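Long-range contacts in DNMT2 (Spodoptera frugiperda, PDB 4H0N), which probably methylates cytosine 38 in the anticodon loop of tRNA(Asp), with S-adenosyl-L-methionine as methyl donor, and also acts on cytosine in DNA: residues C18-S23 and E326-L331; S246-K251 and K281-T286; H45-T50 and K298-P303; S151-P156 and K187-P192. The protein carries 3 engineered substitutions. All blocks are in the same frame, centred on the assembly; numbering follows the deposited sequence.

Overall arrangement
Interaction 1 ties the beginning of the chain to its end, and the other three fall within the long span it closes. Inside interaction 3, interaction 4 and then interaction 2 follow in series. Interactions 1, 3 and 4 lie on the domain built round the seven-stranded mixed sheet, about 16 to 27 Å apart between centres. Interaction 1 touches both others: Cys18 packs on Tyr300 and Phe47 of interaction 3, and Glu326 on Phe189 of interaction 4. Interaction 2, about 31 Å from interaction 1 between centres, touches none of them, though its nearest atoms come within about 7 Å of interactions 3 and 4; its region is consistent with the target recognition domain of C5-methyltransferases. C-terminal segments thus return to complete the cofactor-binding domain.

Interaction 1: residues C18-S23 and E326-L331; sequences CAWKES and ELLKIL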
loop_
_atom_site.group_PDB
_atom_site.type_symbol
_atom_site.label_atom_id
_atom_site.label_comp_id
_atom_site.label_asym_id
_atom_site.label_seq_id
_atom_site.Cartn_x
_atom_site.Cartn_y
_atom_site.Cartn_z
ATOM N N CYS A 18 8.009 7.577 -3.861
ATOM C CA CYS A 18 8.109 8.323 -2.618
ATOM C C CYS A 18 9.061 7.656 -1.643
ATOM O O CYS A 18 9.748 8.328 -0.881
ATOM C CB CYS A 18 6.736 8.482 -1.975
ATOM S SG CYS A 18 5.771 9.803 -2.699
ATOM N N ALA A 19 9.098 6.330 -1.679
ATOM C CA ALA A 19 9.921 5.560 -0.762
ATOM C C ALA A 19 11.396 5.595 -1.165
ATOM O O ALA A 19 12.285 5.592 -0.309
ATOM C CB ALA A 19 9.416 4.129 -0.680
ATOM N N TRP A 20 11.650 5.630 -2.468
ATOM C CA TRP A 20 13.015 5.711 -2.974
ATOM C C TRP A 20 13.696 6.998 -2.518
ATOM O O TRP A 20 14.881 6.997 -2.182
ATOM C CB TRP A 20 13.034 5.631 -4.499
ATOM C CG TRP A 20 14.419 5.659 -5.045
ATOM C CD1 TRP A 20 15.055 6.718 -5.629
ATOM C CD2 TRP A 20 15.361 4.582 -5.035
ATOM N NE1 TRP A 20 16.328 6.361 -5.992
ATOM C CE2 TRP A 20 16.541 5.055 -5.634
ATOM C CE3 TRP A 20 15.313 3.259 -4.581
ATOM C CZ2 TRP A 20 17.669 4.254 -5.792
ATOM C CZ3 TRP A 20 16.434 2.465 -4.740
ATOM C CH2 TRP A 20 17.595 2.964 -5.340
ATOM N N LYS A 21 12.942 8.095 -2.510
ATOM C CA LYS A 21 13.455 9.375 -2.039
ATOM C C LYS A 21 13.797 9.309 -0.563
ATOM O O LYS A 21 14.864 9.750 -0.148
ATOM C CB LYS A 21 12.440 10.490 -2.284
ATOM C CG LYS A 21 12.361 10.955 -3.725
ATOM C CD LYS A 21 11.366 12.102 -3.879
ATOM C CE LYS A 21 11.266 12.563 -5.330
ATOM N NZ LYS A 21 10.468 13.817 -5.470
ATOM N N GLU A 22 12.886 8.753 0.227
ATOM C CA GLU A 22 13.076 8.680 1.668
ATOM C C GLU A 22 14.309 7.866 2.062
ATOM O O GLU A 22 14.879 8.081 3.129
ATOM C CB GLU A 22 11.822 8.125 2.348
ATOM C CG GLU A 22 11.025 9.164 3.117
ATOM C CD GLU A 22 11.558 9.393 4.523
ATOM O OE1 GLU A 22 11.834 10.560 4.875
ATOM O OE2 GLU A 22 11.689 8.409 5.281
ATOM N N SER A 23 14.726 6.950 1.192
ATOM C CA SER A 23 15.856 6.063 1.481
ATOM C C SER A 23 17.196 6.784 1.434
ATOM O O SER A 23 18.151 6.365 2.088
ATOM C CB SER A 23 15.875 4.871 0.512
ATOM O OG SER A 23 16.149 5.279 -0.820
ATOM N N GLU A 326 12.703 1.515 4.320
ATOM C CA GLU A 326 13.536 0.691 5.194
ATOM C C GLU A 326 14.040 -0.590 4.531
ATOM O O GLU A 326 15.153 -1.031 4.807
ATOM C CB GLU A 326 12.812 0.378 6.505
ATOM C CG GLU A 326 12.624 1.597 7.393
ATOM C CD GLU A 326 13.939 2.285 7.729
ATOM O OE1 GLU A 326 14.888 1.596 8.167
ATOM O OE2 GLU A 326 14.027 3.518 7.545
ATOM N N LEU A 327 13.225 -1.190 3.666
ATOM C CA LEU A 327 13.631 -2.398 2.950
ATOM C C LEU A 327 14.628 -2.053 1.850
ATOM O O LEU A 327 15.567 -2.810 1.591
ATOM C CB LEU A 327 12.418 -3.118 2.356
ATOM C CG LEU A 327 11.445 -3.799 3.321
ATOM C CD1 LEU A 327 10.201 -4.241 2.585
ATOM C CD2 LEU A 327 12.096 -4.982 4.004
ATOM N N LEU A 328 14.420 -0.906 1.207
ATOM C CA LEU A 328 15.364 -0.404 0.209
ATOM C C LEU A 328 16.757 -0.214 0.804
ATOM O O LEU A 328 17.753 -0.554 0.165
ATOM C CB LEU A 328 14.866 0.899 -0.425
ATOM C CG LEU A 328 13.756 0.776 -1.473
ATOM C CD1 LEU A 328 13.218 2.146 -1.852
ATOM C CD2 LEU A 328 14.262 0.053 -2.701
ATOM N N LYS A 329 16.827 0.317 2.024
ATOM C CA LYS A 329 18.108 0.441 2.723
ATOM C C LYS A 329 18.759 -0.924 2.906
ATOM O O LYS A 329 19.958 -1.085 2.679
ATOM C CB LYS A 329 17.938 1.117 4.085
ATOM C CG LYS A 329 17.534 2.571 3.996
ATOM C CD LYS A 329 17.225 3.145 5.365
ATOM C CE LYS A 329 16.444 4.436 5.233
ATOM N NZ LYS A 329 16.642 5.324 6.407
ATOM N N ILE A 330 17.961 -1.903 3.309
ATOM C CA ILE A 330 18.462 -3.250 3.527
ATOM C C ILE A 330 18.900 -3.897 2.211
ATOM O O ILE A 330 19.988 -4.471 2.120
ATOM C CB ILE A 330 17.401 -4.114 4.231
ATOM C CG1 ILE A 330 17.274 -3.684 5.692
ATOM C CG2 ILE A 330 17.748 -5.587 4.144
ATOM C CD1 ILE A 330 16.173 -4.377 6.434
ATOM N N LEU A 331 18.055 -3.776 1.192
ATOM C CA LEU A 331 18.318 -4.371 -0.113
ATOM C C LEU A 331 19.622 -3.880 -0.749
ATOM O O LEU A 331 20.285 -4.622 -1.477
ATOM C CB LEU A 331 17.140 -4.102 -1.056
ATOM C CG LEU A 331 17.241 -4.626 -2.496
ATOM C CD1 LEU A 331 17.518 -6.125 -2.519
ATOM C CD2 LEU A 331 15.984 -4.298 -3.290
#
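Leu328 points toward helix 15-23 and brings both its methyls to Trp20, the two side chains crossing at about a right angle. Among the apolar contacts, Leu328 CD1 lies 3.6 Å from Trp20 CE3, oblique to the ring, while Leu328 CD2 meets the indole at its edge, 3.8 Å from Trp20 CZ3. Trp20 starts out away from the other helix, but with CG opposite the backbone N (chi1 -178°) its six-membered ring comes back to meet the Leu328 methyls. Ser23 CB closes in from the next turn, 4.2 Å from Leu328 CB, and Ala19 CB is a looser neighbour of Leu328 CD1.

No hydrogen bond spans the contact. Ser23 OG bonds Trp20 O in its own helix and also Leu25 N just beyond it, and Lys329 NZ makes a weak salt bridge of 3.4 Å to Glu326 OE2. On the solvent side the extended Lys329 chain passes CE within 4.1 Å of Ser23 O.

The axes approach to 8.9 Å at a crossing angle of -61°. Helix 15-23, which begins at the probable cofactor-binding Gly15, is thereby joined to helix 321-332, whose Leu327, Leu328 and Leu331 rest on Leu116 of strand 114-119.

Interaction 2: residues S246-K251 and K281-T286; sequences SIFTDK and KLRYFT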
loop_
_atom_site.group_PDB
_atom_site.type_symbol
_atom_site.label_atom_id
_atom_site.label_comp_id
_atom_site.label_asym_id
_atom_site.label_seq_id
_atom_site.Cartn_x
_atom_site.Cartn_y
_atom_site.Cartn_z
ATOM N N SER A 246 -10.266 2.437 9.926
ATOM C CA SER A 246 -10.715 2.990 11.195
ATOM C C SER A 246 -11.538 4.261 11.037
ATOM O O SER A 246 -11.469 4.956 10.020
ATOM C CB SER A 246 -9.529 3.260 12.122
ATOM O OG SER A 246 -9.054 2.062 12.707
ATOM N N ILE A 247 -12.313 4.548 12.076
ATOM C CA ILE A 247 -13.123 5.756 12.168
ATOM C C ILE A 247 -12.547 6.632 13.283
ATOM O O ILE A 247 -12.008 6.116 14.264
ATOM C CB ILE A 247 -14.596 5.383 12.441
ATOM C CG1 ILE A 247 -15.200 4.757 11.189
ATOM C CG2 ILE A 247 -15.413 6.585 12.843
ATOM C CD1 ILE A 247 -14.975 5.581 9.950
ATOM N N PHE A 248 -12.632 7.950 13.125
ATOM C CA PHE A 248 -12.053 8.867 14.099
ATOM C C PHE A 248 -13.093 9.772 14.753
ATOM O O PHE A 248 -14.090 10.142 14.130
ATOM C CB PHE A 248 -10.972 9.724 13.438
ATOM C CG PHE A 248 -10.445 10.810 14.323
ATOM C CD1 PHE A 248 -9.506 10.524 15.297
ATOM C CD2 PHE A 248 -10.898 12.113 14.194
ATOM C CE1 PHE A 248 -9.024 11.516 16.129
ATOM C CE2 PHE A 248 -10.418 13.110 15.017
ATOM C CZ PHE A 248 -9.478 12.813 15.985
ATOM N N THR A 249 -12.839 10.132 16.008
ATOM C CA THR A 249 -13.622 11.145 16.704
ATOM C C THR A 249 -12.712 11.975 17.599
ATOM O O THR A 249 -11.621 11.537 17.959
ATOM C CB THR A 249 -14.735 10.531 17.564
ATOM O OG1 THR A 249 -15.617 11.570 17.997
ATOM C CG2 THR A 249 -14.160 9.839 18.777
ATOM N N ASP A 250 -13.160 13.176 17.950
ATOM C CA ASP A 250 -12.386 14.053 18.820
ATOM C C ASP A 250 -12.827 13.859 20.258
ATOM O O ASP A 250 -12.188 14.351 21.189
ATOM C CB ASP A 250 -12.572 15.513 18.412
ATOM C CG ASP A 250 -12.213 15.760 16.964
ATOM O OD1 ASP A 250 -11.088 16.237 16.703
ATOM O OD2 ASP A 250 -13.055 15.469 16.085
ATOM N N LYS A 251 -13.929 13.134 20.426
ATOM C CA LYS A 251 -14.526 12.916 21.738
ATOM C C LYS A 251 -13.698 11.910 22.540
ATOM O O LYS A 251 -12.989 11.086 21.968
ATOM C CB LYS A 251 -15.970 12.401 21.602
ATOM C CG LYS A 251 -16.973 13.319 20.909
ATOM C CD LYS A 251 -17.193 14.542 21.756
ATOM C CE LYS A 251 -18.587 15.119 21.612
ATOM N NZ LYS A 251 -18.600 16.527 22.052
ATOM N N LYS A 281 -20.033 12.743 16.589
ATOM C CA LYS A 281 -19.259 13.367 15.513
ATOM C C LYS A 281 -18.187 12.456 14.864
ATOM O O LYS A 281 -17.120 12.927 14.453
ATOM C CB LYS A 281 -18.701 14.748 15.931
ATOM C CG LYS A 281 -17.388 14.725 16.745
ATOM C CD LYS A 281 -16.929 16.133 17.152
ATOM C CE LYS A 281 -16.706 16.244 18.588
ATOM N NZ LYS A 281 -16.729 17.692 19.015
ATOM N N LEU A 282 -18.484 11.163 14.756
ATOM C CA LEU A 282 -17.587 10.238 14.071
ATOM C C LEU A 282 -17.383 10.693 12.637
ATOM O O LEU A 282 -18.335 11.050 11.954
ATOM C CB LEU A 282 -18.156 8.825 14.076
ATOM C CG LEU A 282 -18.328 8.204 15.458
ATOM C CD1 LEU A 282 -19.049 6.874 15.360
ATOM C CD2 LEU A 282 -16.974 8.034 16.109
ATOM N N ARG A 283 -16.136 10.687 12.185
ATOM C CA ARG A 283 -15.822 11.100 10.824
ATOM C C ARG A 283 -14.748 10.203 10.248
ATOM O O ARG A 283 -14.019 9.543 10.985
ATOM C CB ARG A 283 -15.323 12.541 10.801
ATOM C CG ARG A 283 -13.919 12.712 11.360
ATOM C CD ARG A 283 -13.235 13.892 10.698
ATOM N NE ARG A 283 -12.074 14.366 11.446
ATOM C CZ ARG A 283 -10.824 13.996 11.196
ATOM N NH1 ARG A 283 -10.566 13.135 10.218
ATOM N NH2 ARG A 283 -9.834 14.485 11.927
ATOM N N TYR A 284 -14.645 10.186 8.927
ATOM C CA TYR A 284 -13.567 9.469 8.267
ATOM C C TYR A 284 -12.256 10.248 8.361
ATOM O O TYR A 284 -12.255 11.452 8.626
ATOM C CB TYR A 284 -13.916 9.228 6.804
ATOM C CG TYR A 284 -15.156 8.392 6.601
ATOM C CD1 TYR A 284 -15.158 7.033 6.888
ATOM C CD2 TYR A 284 -16.326 8.957 6.106
ATOM C CE1 TYR A 284 -16.290 6.261 6.698
ATOM C CE2 TYR A 284 -17.465 8.194 5.913
ATOM C CZ TYR A 284 -17.442 6.849 6.211
ATOM O OH TYR A 284 -18.574 6.091 6.014
ATOM N N PHE A 285 -11.137 9.558 8.160
ATOM C CA PHE A 285 -9.873 10.251 7.972
ATOM C C PHE A 285 -9.908 10.905 6.594
ATOM O O PHE A 285 -10.457 10.338 5.648
ATOM C CB PHE A 285 -8.689 9.285 8.080
ATOM C CG PHE A 285 -8.435 8.773 9.479
ATOM C CD1 PHE A 285 -7.816 9.579 10.427
ATOM C CD2 PHE A 285 -8.805 7.486 9.843
ATOM C CE1 PHE A 285 -7.581 9.112 11.715
ATOM C CE2 PHE A 285 -8.573 7.013 11.129
ATOM C CZ PHE A 285 -7.960 7.825 12.064
ATOM N N THR A 286 -9.346 12.104 6.483
ATOM C CA THR A 286 -9.265 12.784 5.195
ATOM C C THR A 286 -8.155 12.139 4.374
ATOM O O THR A 286 -7.236 11.551 4.948
ATOM C CB THR A 286 -8.929 14.271 5.361
ATOM O OG1 THR A 286 -7.526 14.407 5.614
ATOM C CG2 THR A 286 -9.726 14.880 6.502
#
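Phe248 and Arg283 meet through both backbone and side chain in a single antiparallel bridge, a hydrogen-bonded pair. Phe248 N donates to Arg283 O over 3.0 Å, and Arg283 N returns a bond of 2.9 Å to Phe248 O; both are nearly straight. Side by side and pointing the same way, the two side chains set Phe248 CD2 over one face of the guanidinium, 3.5 Å from Arg283 CZ, although ring and guanidinium planes are 51° apart. Arg283 NH1 donates to Tyr284 O, 2.9 Å away and near the guanidinium plane, and also forms a salt bridge with Glu289; the two bonds limit the group's rotation. A leucine in place of Arg283 would probably leave Glu289 without its charged mate and Phe248 without the group its CD2 leans on.

The buried packing continues around this pair. Phe248 CB sits over the face of the Phe285 ring, 4.1 Å from its centroid, a CH-pi contact. Ile247 divides its branches: CG2 lies against Leu282 CB at 3.7 Å, and CD1 reaches the Tyr284 ring obliquely.

Toward the solvent the contact slackens. The poorly ordered Lys281 crosses Lys251, Lys281 CE lying 3.6 Å from Lys251 CD, which brings two like charges near each other.

Strand 247-248 also pairs in parallel with strand 222-223, whose Ile222 and Cys223 pack on Leu282 and Phe285, while Thr286 caps the start of helix 287-293 and Phe285 rests on Val290 and Ile293 of that helix.

Interaction 3: residues H45-T50 and K298-P303; sequences HNFPET and KSYNLP
Asn46 grips the backbone of Asn301 with both ends of its amide. Asn46 OD1 accepts from Asn301 N at 3.0 Å, and Asn46 ND2 donates to Asn301 O at 2.9 Å, the acceptor lying 12° out of the amide plane. The same ND2 also bonds Val42 O in its own helix, so this nitrogen has two acceptors to hold it. With its rotation fixed in this way, the amide lies flat over the Tyr300 ring, the planes 8° apart and Asn46 ND2 3.4 Å from Tyr300 CZ. A side chain at the last turn of a helix thus secures a loop that has neither helix nor strand of its own.

Tyr300 receives that amide on one ring face and Phe47 at its edge, where Tyr300 CE1 is 4.2 Å from Phe47 CZ. Its hydroxyl bonds Ile13 O, in the probable S-adenosyl-L-homocysteine site, which connects the loop to the edge of the cofactor pocket.

His45, more exposed, takes Pro303 over one face of its imidazole: CG of the proline stands 4.1 Å from the ring centroid in a CH-pi contact. With its CG turned away from the backbone N (chi1 177°), the His45 side chain slides past Pro303 and brings CD2, at the ring edge, 3.4 Å from Asn301 O.

The contact joins the C-terminal end of helix 37-46 to the loop between helices 287-293 and 308-316. Phe47 stacks on His17 and packs on Cys18 of helix 15-23, and Tyr300 reaches back to Leu291 of helix 287-293.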
loop_
_atom_site.group_PDB
_atom_site.type_symbol
_atom_site.label_atom_id
_atom_site.label_comp_id
_atom_site.label_asym_id
_atom_site.label_seq_id
_atom_site.Cartn_x
_atom_site.Cartn_y
_atom_site.Cartn_z
ATOM N N HIS A 45 0.999 14.345 -11.396
ATOM C CA HIS A 45 0.840 15.568 -10.641
ATOM C C HIS A 45 2.013 15.759 -9.692
ATOM O O HIS A 45 2.509 16.872 -9.516
ATOM C CB HIS A 45 -0.474 15.539 -9.864
ATOM C CG HIS A 45 -0.683 16.733 -8.995
ATOM N ND1 HIS A 45 -1.079 17.959 -9.493
ATOM C CD2 HIS A 45 -0.536 16.901 -7.658
ATOM C CE1 HIS A 45 -1.172 18.822 -8.499
ATOM N NE2 HIS A 45 -0.849 18.211 -7.379
ATOM N N ASN A 46 2.461 14.667 -9.086
ATOM C CA ASN A 46 3.533 14.741 -8.104
ATOM C C ASN A 46 4.916 14.526 -8.693
ATOM O O ASN A 46 5.921 14.927 -8.102
ATOM C CB ASN A 46 3.282 13.757 -6.967
ATOM C CG ASN A 46 2.135 14.183 -6.090
ATOM O OD1 ASN A 46 2.280 15.081 -5.260
ATOM N ND2 ASN A 46 0.980 13.551 -6.275
ATOM N N PHE A 47 4.963 13.893 -9.860
ATOM C CA PHE A 47 6.227 13.668 -10.551
ATOM C C PHE A 47 6.133 14.022 -12.032
ATOM O O PHE A 47 6.205 13.138 -12.881
ATOM C CB PHE A 47 6.660 12.207 -10.406
ATOM C CG PHE A 47 6.495 11.656 -9.014
ATOM C CD1 PHE A 47 7.354 12.041 -7.994
ATOM C CD2 PHE A 47 5.487 10.745 -8.730
ATOM C CE1 PHE A 47 7.207 11.536 -6.715
ATOM C CE2 PHE A 47 5.337 10.233 -7.453
ATOM C CZ PHE A 47 6.198 10.631 -6.444
ATOM N N PRO A 48 5.988 15.321 -12.347
ATOM C CA PRO A 48 5.894 15.786 -13.736
ATOM C C PRO A 48 7.110 15.381 -14.566
ATOM O O PRO A 48 7.024 15.292 -15.788
ATOM C CB PRO A 48 5.877 17.312 -13.594
ATOM C CG PRO A 48 5.434 17.570 -12.210
ATOM C CD PRO A 48 5.967 16.443 -11.392
ATOM N N GLU A 49 8.229 15.143 -13.893
ATOM C CA GLU A 49 9.507 14.895 -14.548
ATOM C C GLU A 49 9.687 13.439 -14.977
ATOM O O GLU A 49 10.516 13.133 -15.833
ATOM C CB GLU A 49 10.656 15.305 -13.612
ATOM C CG GLU A 49 10.909 14.345 -12.425
ATOM C CD GLU A 49 9.890 14.469 -11.290
ATOM O OE1 GLU A 49 9.006 15.347 -11.354
ATOM O OE2 GLU A 49 9.980 13.684 -10.322
ATOM N N THR A 50 8.901 12.549 -14.384
ATOM C CA THR A 50 9.142 11.117 -14.505
ATOM C C THR A 50 8.444 10.452 -15.691
ATOM O O THR A 50 7.253 10.660 -15.922
ATOM C CB THR A 50 8.733 10.409 -13.212
ATOM O OG1 THR A 50 9.515 10.931 -12.131
ATOM C CG2 THR A 50 8.943 8.907 -13.316
ATOM N N LYS A 298 4.941 15.531 2.920
ATOM C CA LYS A 298 3.985 16.633 2.926
ATOM C C LYS A 298 3.934 17.367 1.587
ATOM O O LYS A 298 2.924 17.984 1.245
ATOM C CB LYS A 298 4.301 17.607 4.070
ATOM C CG LYS A 298 4.422 16.950 5.451
ATOM C CD LYS A 298 5.840 16.435 5.732
ATOM C CE LYS A 298 5.822 15.043 6.364
ATOM N NZ LYS A 298 7.178 14.416 6.423
ATOM N N SER A 299 5.026 17.293 0.832
ATOM C CA SER A 299 5.066 17.844 -0.517
ATOM C C SER A 299 4.132 17.069 -1.442
ATOM O O SER A 299 3.684 17.588 -2.467
ATOM C CB SER A 299 6.499 17.840 -1.068
ATOM O OG SER A 299 7.184 16.634 -0.754
ATOM N N TYR A 300 3.838 15.827 -1.069
ATOM C CA TYR A 300 2.941 14.989 -1.851
ATOM C C TYR A 300 1.500 15.403 -1.611
ATOM O O TYR A 300 1.006 15.348 -0.483
ATOM C CB TYR A 300 3.121 13.513 -1.494
ATOM C CG TYR A 300 2.465 12.569 -2.471
ATOM C CD1 TYR A 300 3.211 11.941 -3.459
ATOM C CD2 TYR A 300 1.099 12.311 -2.416
ATOM C CE1 TYR A 300 2.622 11.078 -4.362
ATOM C CE2 TYR A 300 0.498 11.445 -3.317
ATOM C CZ TYR A 300 1.267 10.832 -4.288
ATOM O OH TYR A 300 0.690 9.971 -5.192
ATOM N N ASN A 301 0.830 15.814 -2.681
ATOM C CA ASN A 301 -0.554 16.244 -2.596
ATOM C C ASN A 301 -1.390 15.634 -3.706
ATOM O O ASN A 301 -0.863 15.256 -4.751
ATOM C CB ASN A 301 -0.644 17.769 -2.644
ATOM C CG ASN A 301 -0.092 18.424 -1.387
ATOM O OD1 ASN A 301 -0.173 17.865 -0.289
ATOM N ND2 ASN A 301 0.470 19.620 -1.544
ATOM N N LEU A 302 -2.696 15.535 -3.472
ATOM C CA LEU A 302 -3.605 14.987 -4.468
ATOM C C LEU A 302 -4.266 16.096 -5.276
ATOM O O LEU A 302 -4.566 17.166 -4.747
ATOM C CB LEU A 302 -4.676 14.112 -3.807
ATOM C CG LEU A 302 -4.222 12.880 -3.020
ATOM C CD1 LEU A 302 -5.432 12.097 -2.530
ATOM C CD2 LEU A 302 -3.310 11.993 -3.853
ATOM N N PRO A 303 -4.487 15.843 -6.573
ATOM C CA PRO A 303 -5.242 16.772 -7.418
ATOM C C PRO A 303 -6.671 16.956 -6.911
ATOM O O PRO A 303 -7.336 15.980 -6.563
ATOM C CB PRO A 303 -5.257 16.067 -8.776
ATOM C CG PRO A 303 -4.039 15.202 -8.767
ATOM C CD PRO A 303 -3.918 14.725 -7.348
#

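Interaction 4: residues S151-P156 and K187-P192; sequences STVGVP and KDFGVP
Phe189 lays one face of its ring over Val153, whose CG1 stands 3.7 Å from the centroid and only 14° off the ring normal, a CH-pi contact. Both residues lie in loops of the methyltransferase fold: 151-156 links the antiparallel strands 141-148 and 161-168. Segment 187-192 belongs to the long loop that follows. An Asx turn shapes this second loop, Asp188 OD1 accepting from Gly190 N at 2.9 Å from above the carboxylate plane. Phe189 CB, within this turn, lies 3.6 Å from Val153 C, while CG lies beside the backbone N (chi1 -65°) and the ring extends alongside the valine. On the opposite face of the ring lies Lys187 CG, so the phenyl is sandwiched between two aliphatic groups. Replacing Phe189 by alanine is likely to open a gap between Val153 and Lys187 and strip the valine methyl of its aromatic cover.

Gly154, with positive phi, passes close to the same loop; a CB there would come close to Phe189 CB. No hydrogen bond spans the two segments, and the rest of the fit is made by Pro192. This proline points toward 151-156, with Pro192 CB 3.6 Å from Pro156 N and 4.2 Å from Pro156 CB.

Helix 321-332 backs the contact, with Lys322 and Val323 against Val153 and Glu326 against Phe189. Where the backbones come nearest, Pro192 CA turns its hydrogen to Gly154 O, a CA-H...O contact of 3.3 Å.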
loop_
_atom_site.group_PDB
_atom_site.type_symbol
_atom_site.label_atom_id
_atom_site.label_comp_id
_atom_site.label_asym_id
_atom_site.label_seq_id
_atom_site.Cartn_x
_atom_site.Cartn_y
_atom_site.Cartn_z
ATOM N N SER A 151 3.198 -1.140 11.996
ATOM C CA SER A 151 3.138 -0.964 13.442
ATOM C C SER A 151 4.433 -1.378 14.126
ATOM O O SER A 151 4.667 -1.023 15.279
ATOM C CB SER A 151 1.951 -1.724 14.037
ATOM O OG SER A 151 1.921 -3.068 13.589
ATOM N N THR A 152 5.276 -2.129 13.424
ATOM C CA THR A 152 6.569 -2.499 13.982
ATOM C C THR A 152 7.624 -1.484 13.564
ATOM O O THR A 152 8.668 -1.360 14.200
ATOM C CB THR A 152 7.003 -3.928 13.585
ATOM O OG1 THR A 152 7.510 -3.935 12.244
ATOM C CG2 THR A 152 5.831 -4.899 13.712
ATOM N N VAL A 153 7.330 -0.743 12.503
ATOM C CA VAL A 153 8.206 0.332 12.040
ATOM C C VAL A 153 7.813 1.676 12.697
ATOM O O VAL A 153 8.074 2.756 12.167
ATOM C CB VAL A 153 8.203 0.412 10.481
ATOM C CG1 VAL A 153 9.360 1.241 9.955
ATOM C CG2 VAL A 153 8.299 -0.983 9.896
ATOM N N GLY A 154 7.179 1.600 13.862
ATOM C CA GLY A 154 6.838 2.798 14.613
ATOM C C GLY A 154 5.738 3.650 14.003
ATOM O O GLY A 154 5.599 4.827 14.336
ATOM N N VAL A 155 4.949 3.057 13.115
ATOM C CA VAL A 155 3.843 3.763 12.480
ATOM C C VAL A 155 2.512 3.204 12.976
ATOM O O VAL A 155 2.286 1.999 12.914
ATOM C CB VAL A 155 3.930 3.646 10.952
ATOM C CG1 VAL A 155 2.834 4.462 10.286
ATOM C CG2 VAL A 155 5.303 4.097 10.475
ATOM N N PRO A 156 1.629 4.081 13.481
ATOM C CA PRO A 156 0.374 3.658 14.116
ATOM C C PRO A 156 -0.675 3.214 13.106
ATOM O O PRO A 156 -1.690 3.884 12.936
ATOM C CB PRO A 156 -0.094 4.925 14.838
ATOM C CG PRO A 156 0.455 6.033 14.019
ATOM C CD PRO A 156 1.781 5.548 13.483
ATOM N N LYS A 187 16.387 -3.328 12.668
ATOM C CA LYS A 187 16.280 -2.014 13.278
ATOM C C LYS A 187 14.977 -1.913 14.064
ATOM O O LYS A 187 13.900 -2.189 13.530
ATOM C CB LYS A 187 16.332 -0.938 12.192
ATOM C CG LYS A 187 16.202 0.479 12.703
ATOM C CD LYS A 187 16.509 1.481 11.602
ATOM C CE LYS A 187 16.322 2.907 12.088
ATOM N NZ LYS A 187 16.981 3.111 13.403
ATOM N N ASP A 188 15.080 -1.530 15.336
ATOM C CA ASP A 188 13.910 -1.360 16.192
ATOM C C ASP A 188 13.474 0.103 16.194
ATOM O O ASP A 188 14.273 0.997 16.493
ATOM C CB ASP A 188 14.223 -1.818 17.619
ATOM C CG ASP A 188 12.972 -2.119 18.433
ATOM O OD1 ASP A 188 11.894 -1.569 18.114
ATOM O OD2 ASP A 188 13.068 -2.909 19.398
ATOM N N PHE A 189 12.208 0.344 15.865
ATOM C CA PHE A 189 11.689 1.708 15.815
ATOM C C PHE A 189 10.909 2.074 17.069
ATOM O O PHE A 189 10.422 3.196 17.201
ATOM C CB PHE A 189 10.832 1.916 14.568
ATOM C CG PHE A 189 11.604 1.811 13.283
ATOM C CD1 PHE A 189 11.820 0.576 12.687
ATOM C CD2 PHE A 189 12.111 2.946 12.668
ATOM C CE1 PHE A 189 12.530 0.476 11.502
ATOM C CE2 PHE A 189 12.820 2.853 11.481
ATOM C CZ PHE A 189 13.030 1.616 10.898
ATOM N N GLY A 190 10.801 1.124 17.991
ATOM C CA GLY A 190 10.131 1.367 19.256
ATOM C C GLY A 190 8.618 1.306 19.163
ATOM O O GLY A 190 8.061 0.497 18.433
ATOM N N VAL A 191 7.949 2.170 19.911
ATOM C CA VAL A 191 6.495 2.177 19.949
ATOM C C VAL A 191 5.957 3.243 19.002
ATOM O O VAL A 191 6.456 4.366 19.000
ATOM C CB VAL A 191 6.005 2.427 21.383
ATOM C CG1 VAL A 191 4.513 2.732 21.414
ATOM C CG2 VAL A 191 6.337 1.224 22.257
ATOM N N PRO A 192 4.951 2.889 18.177
ATOM C CA PRO A 192 4.386 3.852 17.225
ATOM C C PRO A 192 3.891 5.095 17.947
ATOM O O PRO A 192 3.377 4.992 19.060
ATOM C CB PRO A 192 3.199 3.092 16.619
ATOM C CG PRO A 192 3.522 1.658 16.812
ATOM C CD PRO A 192 4.267 1.585 18.111
#